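Local structure of hydroxyethylphosphonate dioxygenase (Streptomyces albus, 6B9R) at residues A[84-89]-A[377-382]; A[161-166]-A[190-195]. The protein probably catalyses the iron- and oxygen-dependent cleavage of 2-hydroxyethylphosphonate to hydroxymethylphosphonate. All coordinates share one frame; numbering follows the deposited sequence.

Contact 1 and contact 2 belong to different cupin domains of what is, in this family, a tandem-cupin chain. Their centres lie 35 Å apart and their nearest atoms about 19 Å apart, so they do not touch. Contact 2 is part of the iron site: 190-195 supplies His190 to the metal and Phe192 to the substrate pocket, while His149 and Gln153 complete the protein ligands. In contact 1, strand 86-89, which precedes the iron-binding cupin in sequence, is built into the second cupin as an edge strand and packs on 377-382. Contact 2 is therefore nested along the chain inside the loop that contact 1 closes. Both are buried, and the second subunit reaches Tyr381 of contact 1 as well as the substrate beside contact 2.

Contact 1. Residues A[84-89]-A[377-382]; sequences QGLRMM and VRWRYN
Leu86 lies over one face of the Trp379 indole, with its CB 3.7 Å from the centroid of the five-membered ring, while Gln84 O sits at the indole edge in the ring plane; the Tyr386 ring is a further neighbour. Tyr381 is covered by Gly85 CA on one face and by Asn382 ND2 on the other. The indole lies between the two facing sheets of a cupin beta-barrel, strand 86-89 in one and 375-381 in the other, 9.6 Å apart between the short axes; Tyr381 packs at the turn leading into 86-89. Trp379 NE1 donates to Gln84 O at 2.8 Å, approaching from above the carbonyl plane. With an alanine here instead of Trp379, the Gln84 carbonyl would probably lose its indole donor and a gap would open under Leu86. Gly85 has a positive phi (86°), and a CB there would collide with Tyr381 CG. The Tyr381 hydroxyl reaches Phe223 O of the second subunit. With CG anti to the backbone N (chi1 -173°), Leu86 sends CD2 over the six-membered ring, 4.0 Å from Trp379 CH2, and CD1 toward Val377. The extended Met88 ends with CE 4.0 Å from Val377 CB.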
# COMPACT_ATOMS: atom_id res chain seq x y z
N GLN A 84 -17.15 0.92 18.07
CA GLN A 84 -18.06 2.05 17.84
C GLN A 84 -17.52 3.06 16.84
O GLN A 84 -18.17 4.09 16.60
CB GLN A 84 -18.37 2.73 19.18
CG GLN A 84 -18.95 1.75 20.22
CD GLN A 84 -19.36 2.43 21.52
OE1 GLN A 84 -18.87 3.50 21.86
NE2 GLN A 84 -20.27 1.80 22.26
N GLY A 85 -16.35 2.82 16.24
CA GLY A 85 -15.79 3.69 15.24
C GLY A 85 -14.97 4.83 15.81
O GLY A 85 -14.20 5.47 15.08
N LEU A 86 -15.12 5.09 17.10
CA LEU A 86 -14.33 6.05 17.85
C LEU A 86 -14.13 5.44 19.23
O LEU A 86 -15.05 4.81 19.76
CB LEU A 86 -15.04 7.42 17.94
CG LEU A 86 -14.31 8.63 18.54
CD1 LEU A 86 -14.77 9.97 17.92
CD2 LEU A 86 -14.48 8.68 20.07
N ARG A 87 -12.94 5.57 19.78
CA ARG A 87 -12.70 5.09 21.13
C ARG A 87 -11.86 6.10 21.89
O ARG A 87 -10.90 6.65 21.35
CB ARG A 87 -12.01 3.72 21.14
CG ARG A 87 -11.65 3.22 22.53
CD ARG A 87 -11.11 1.79 22.52
NE ARG A 87 -10.40 1.44 21.28
CZ ARG A 87 -9.14 1.77 21.00
NH1 ARG A 87 -8.41 2.48 21.86
NH2 ARG A 87 -8.61 1.38 19.85
N MET A 88 -12.22 6.34 23.15
CA MET A 88 -11.50 7.27 24.00
C MET A 88 -10.58 6.51 24.94
O MET A 88 -10.86 5.38 25.33
CB MET A 88 -12.47 8.14 24.81
CG MET A 88 -13.48 8.85 23.94
SD MET A 88 -14.70 9.82 24.85
CE MET A 88 -15.50 10.58 23.44
N MET A 89 -9.48 7.16 25.29
CA MET A 89 -8.58 6.69 26.32
C MET A 89 -8.45 7.75 27.40
O MET A 89 -8.38 8.95 27.09
CB MET A 89 -7.21 6.37 25.72
CG MET A 89 -6.25 5.76 26.72
SD MET A 89 -4.70 5.33 25.93
CE MET A 89 -3.86 4.61 27.34
N VAL A 377 -18.11 14.88 22.40
CA VAL A 377 -17.99 14.34 21.05
C VAL A 377 -19.25 13.57 20.73
O VAL A 377 -19.73 12.79 21.57
CB VAL A 377 -16.74 13.44 20.90
CG1 VAL A 377 -16.54 13.05 19.44
CG2 VAL A 377 -15.50 14.14 21.46
N ARG A 378 -19.80 13.79 19.55
CA ARG A 378 -20.99 13.07 19.11
C ARG A 378 -20.72 12.52 17.72
O ARG A 378 -20.23 13.24 16.85
CB ARG A 378 -22.22 14.00 19.11
CG ARG A 378 -22.47 14.60 20.48
CD ARG A 378 -23.65 15.55 20.49
NE ARG A 378 -23.98 16.01 21.83
CZ ARG A 378 -23.35 17.01 22.46
NH1 ARG A 378 -22.36 17.66 21.86
NH2 ARG A 378 -23.72 17.36 23.68
N TRP A 379 -20.99 11.24 17.52
CA TRP A 379 -20.59 10.65 16.25
C TRP A 379 -21.58 9.57 15.86
O TRP A 379 -22.41 9.12 16.66
CB TRP A 379 -19.15 10.12 16.33
CG TRP A 379 -18.92 8.86 17.10
CD1 TRP A 379 -18.85 7.59 16.59
CD2 TRP A 379 -18.69 8.73 18.52
NE1 TRP A 379 -18.60 6.69 17.59
CE2 TRP A 379 -18.50 7.35 18.78
CE3 TRP A 379 -18.64 9.63 19.59
CZ2 TRP A 379 -18.27 6.85 20.07
CZ3 TRP A 379 -18.40 9.14 20.87
CH2 TRP A 379 -18.21 7.76 21.09
N ARG A 380 -21.50 9.17 14.60
CA ARG A 380 -22.34 8.12 14.04
C ARG A 380 -21.45 7.06 13.42
O ARG A 380 -20.36 7.35 12.91
CB ARG A 380 -23.32 8.68 13.00
N TYR A 381 -21.93 5.82 13.45
CA TYR A 381 -21.20 4.70 12.85
C TYR A 381 -22.17 3.55 12.67
O TYR A 381 -22.78 3.11 13.65
CB TYR A 381 -20.01 4.26 13.72
CG TYR A 381 -19.22 3.08 13.19
CD1 TYR A 381 -18.76 3.04 11.87
CD2 TYR A 381 -18.89 2.01 14.03
CE1 TYR A 381 -18.01 1.96 11.39
CE2 TYR A 381 -18.15 0.93 13.56
CZ TYR A 381 -17.70 0.91 12.25
OH TYR A 381 -16.96 -0.16 11.81
N ASN A 382 -22.28 3.07 11.43
CA ASN A 382 -23.10 1.90 11.09
C ASN A 382 -24.52 2.03 11.66
O ASN A 382 -25.03 1.14 12.33
CB ASN A 382 -22.44 0.61 11.57
CG ASN A 382 -21.26 0.21 10.71
OD1 ASN A 382 -21.14 0.63 9.55
ND2 ASN A 382 -20.38 -0.61 11.27

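Contact 2. Residues A[161-166]-A[190-195]; sequences VNYYFR and HSFTAR. With FE (Fe (III) ion), chain E; 2HE ((2-hydroxyethyl)phosphonic acid), chain F.
Asn162 and Thr193 exchange backbone hydrogen bonds, as do Tyr164 and Ser191, pairing the two strands antiparallel; the shortest is Asn162 N to Thr193 O, 2.8 Å. Between these rungs, Val161, Tyr163 and Phe165 face Ala194, Phe192 and His190 in non-hydrogen-bonded pairs.

Side-chain polar bonds gather on the face that carries Asn162, Tyr164, Ser191 and Thr193. The Tyr164 hydroxyl OH meets Thr193 OG1 at 2.8 Å in a hydrogen bond. At the strand end Arg195, bent at chi3, crosses Asn162 at about a right angle and gives NH2 to Asn162 OD1 over 2.9 Å in a nearly straight bond (161°), with OD1 in the guanidinium plane. The same NH2 makes a weak bond to Val161 O, and NH1 is taken by Met176 O.

The sheet is one of the small antiparallel sheets that help build the iron-binding cupin beta-barrel, strand 161-167 lying between 170-175 and 190-194.

Apolar contacts occupy its other face. The Tyr163 and Phe192 side chains leave their strands in the same direction, and their rings meet obliquely, planes 36° apart, packing tightly where Tyr163 CD1 comes 3.2 Å from Phe192 CE2. Val161 CG1 touches the Phe192 edge, 4.0 Å from CD2.

His190, on the same face as Phe192, carries the metal. Its CG stands between the backbone N and the carbonyl carbon (chi1 54°), which swings the imidazole to the iron; NE2 binds it at 2.2 Å. His190 ND1 donates to Ala188 O, fixing the ring's rotation. The substrate chelates the same iron through its phosphonate O3 and its hydroxyl O4. O4 also lies at the edges of both the His190 and the Phe192 rings, 3.4 Å from Phe192 CE1.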
# COMPACT_ATOMS: atom_id res chain seq x y z
N VAL A 161 10.63 23.48 25.72
CA VAL A 161 11.31 22.27 25.29
C VAL A 161 12.35 22.63 24.23
O VAL A 161 12.06 23.40 23.30
CB VAL A 161 10.30 21.25 24.73
CG1 VAL A 161 11.04 20.05 24.13
CG2 VAL A 161 9.34 20.79 25.84
N ASN A 162 13.55 22.08 24.37
CA ASN A 162 14.57 22.17 23.32
C ASN A 162 14.49 20.92 22.44
O ASN A 162 14.43 19.80 22.95
CB ASN A 162 15.97 22.30 23.91
CG ASN A 162 16.33 23.72 24.25
OD1 ASN A 162 15.54 24.64 24.01
ND2 ASN A 162 17.52 23.92 24.81
N TYR A 163 14.51 21.13 21.12
CA TYR A 163 14.47 20.07 20.13
C TYR A 163 15.86 19.93 19.50
O TYR A 163 16.41 20.90 18.98
CB TYR A 163 13.43 20.36 19.05
CG TYR A 163 13.33 19.28 17.99
CD1 TYR A 163 13.09 17.97 18.36
CD2 TYR A 163 13.47 19.57 16.64
CE1 TYR A 163 12.99 16.97 17.42
CE2 TYR A 163 13.39 18.55 15.69
CZ TYR A 163 13.14 17.27 16.09
OH TYR A 163 13.05 16.27 15.15
N TYR A 164 16.42 18.73 19.57
CA TYR A 164 17.73 18.42 19.01
C TYR A 164 17.56 17.45 17.86
O TYR A 164 16.78 16.50 17.96
CB TYR A 164 18.65 17.82 20.08
CG TYR A 164 18.78 18.67 21.31
CD1 TYR A 164 17.81 18.64 22.31
CD2 TYR A 164 19.88 19.50 21.49
CE1 TYR A 164 17.92 19.43 23.44
CE2 TYR A 164 20.00 20.29 22.61
CZ TYR A 164 19.03 20.25 23.59
OH TYR A 164 19.15 21.03 24.71
N PHE A 165 18.29 17.68 16.77
CA PHE A 165 18.12 16.81 15.62
C PHE A 165 19.41 16.73 14.82
O PHE A 165 20.19 17.69 14.78
CB PHE A 165 16.95 17.27 14.73
CG PHE A 165 17.01 18.71 14.31
CD1 PHE A 165 16.56 19.71 15.15
CD2 PHE A 165 17.45 19.05 13.04
CE1 PHE A 165 16.58 21.04 14.75
CE2 PHE A 165 17.47 20.37 12.63
CZ PHE A 165 17.04 21.37 13.49
N ARG A 166 19.62 15.57 14.19
CA ARG A 166 20.86 15.26 13.48
C ARG A 166 20.57 14.81 12.06
O ARG A 166 19.56 14.15 11.79
CB ARG A 166 21.66 14.15 14.20
CG ARG A 166 22.63 14.66 15.23
CD ARG A 166 23.19 13.51 16.04
NE ARG A 166 24.05 13.97 17.12
CZ ARG A 166 24.48 13.19 18.12
NH1 ARG A 166 24.11 11.91 18.17
NH2 ARG A 166 25.26 13.69 19.06
N HIS A 190 17.21 12.19 17.22
CA HIS A 190 16.73 13.41 17.85
C HIS A 190 16.69 13.25 19.37
O HIS A 190 16.86 12.14 19.90
CB HIS A 190 15.36 13.82 17.30
CG HIS A 190 14.31 12.75 17.39
ND1 HIS A 190 14.21 11.74 16.46
CD2 HIS A 190 13.32 12.55 18.29
CE1 HIS A 190 13.20 10.95 16.79
NE2 HIS A 190 12.64 11.42 17.89
N SER A 191 16.52 14.38 20.05
CA SER A 191 16.41 14.40 21.51
C SER A 191 15.59 15.61 21.94
O SER A 191 15.34 16.53 21.15
CB SER A 191 17.79 14.42 22.17
OG SER A 191 17.68 14.15 23.57
N PHE A 192 15.19 15.61 23.21
CA PHE A 192 14.44 16.71 23.81
C PHE A 192 14.92 16.94 25.23
O PHE A 192 15.17 15.99 25.98
CB PHE A 192 12.93 16.43 23.87
CG PHE A 192 12.33 16.01 22.58
CD1 PHE A 192 12.32 14.67 22.22
CD2 PHE A 192 11.76 16.94 21.73
CE1 PHE A 192 11.74 14.25 21.02
CE2 PHE A 192 11.16 16.53 20.52
CZ PHE A 192 11.17 15.18 20.17
N THR A 193 15.05 18.22 25.61
CA THR A 193 15.35 18.63 26.97
C THR A 193 14.41 19.76 27.37
O THR A 193 13.71 20.34 26.53
CB THR A 193 16.81 19.09 27.13
OG1 THR A 193 17.01 20.25 26.33
CG2 THR A 193 17.79 18.00 26.70
N ALA A 194 14.42 20.11 28.66
CA ALA A 194 13.68 21.27 29.16
C ALA A 194 14.66 22.40 29.44
O ALA A 194 15.72 22.18 30.03
CB ALA A 194 12.91 20.93 30.44
N ARG A 195 14.30 23.62 29.03
CA ARG A 195 15.10 24.79 29.34
C ARG A 195 14.90 25.27 30.77
O ARG A 195 15.66 26.13 31.23
CB ARG A 195 14.77 25.95 28.39
CG ARG A 195 15.30 25.74 26.98
CD ARG A 195 15.25 27.01 26.15
NE ARG A 195 13.91 27.60 26.07
CZ ARG A 195 12.92 27.12 25.32
NH1 ARG A 195 11.74 27.73 25.32
NH2 ARG A 195 13.10 26.02 24.59
FE FE E . 11.13 9.96 18.43
O3 2HE F . 12.14 8.82 20.36
P 2HE F . 12.59 9.02 21.77
O1 2HE F . 14.20 8.97 21.85
O2 2HE F . 11.96 7.91 22.76
CA 2HE F . 12.00 10.67 22.23
CB 2HE F . 10.61 10.84 21.62
O4 2HE F . 10.68 11.13 20.22
O HOH W 1 9.01 9.07 19.53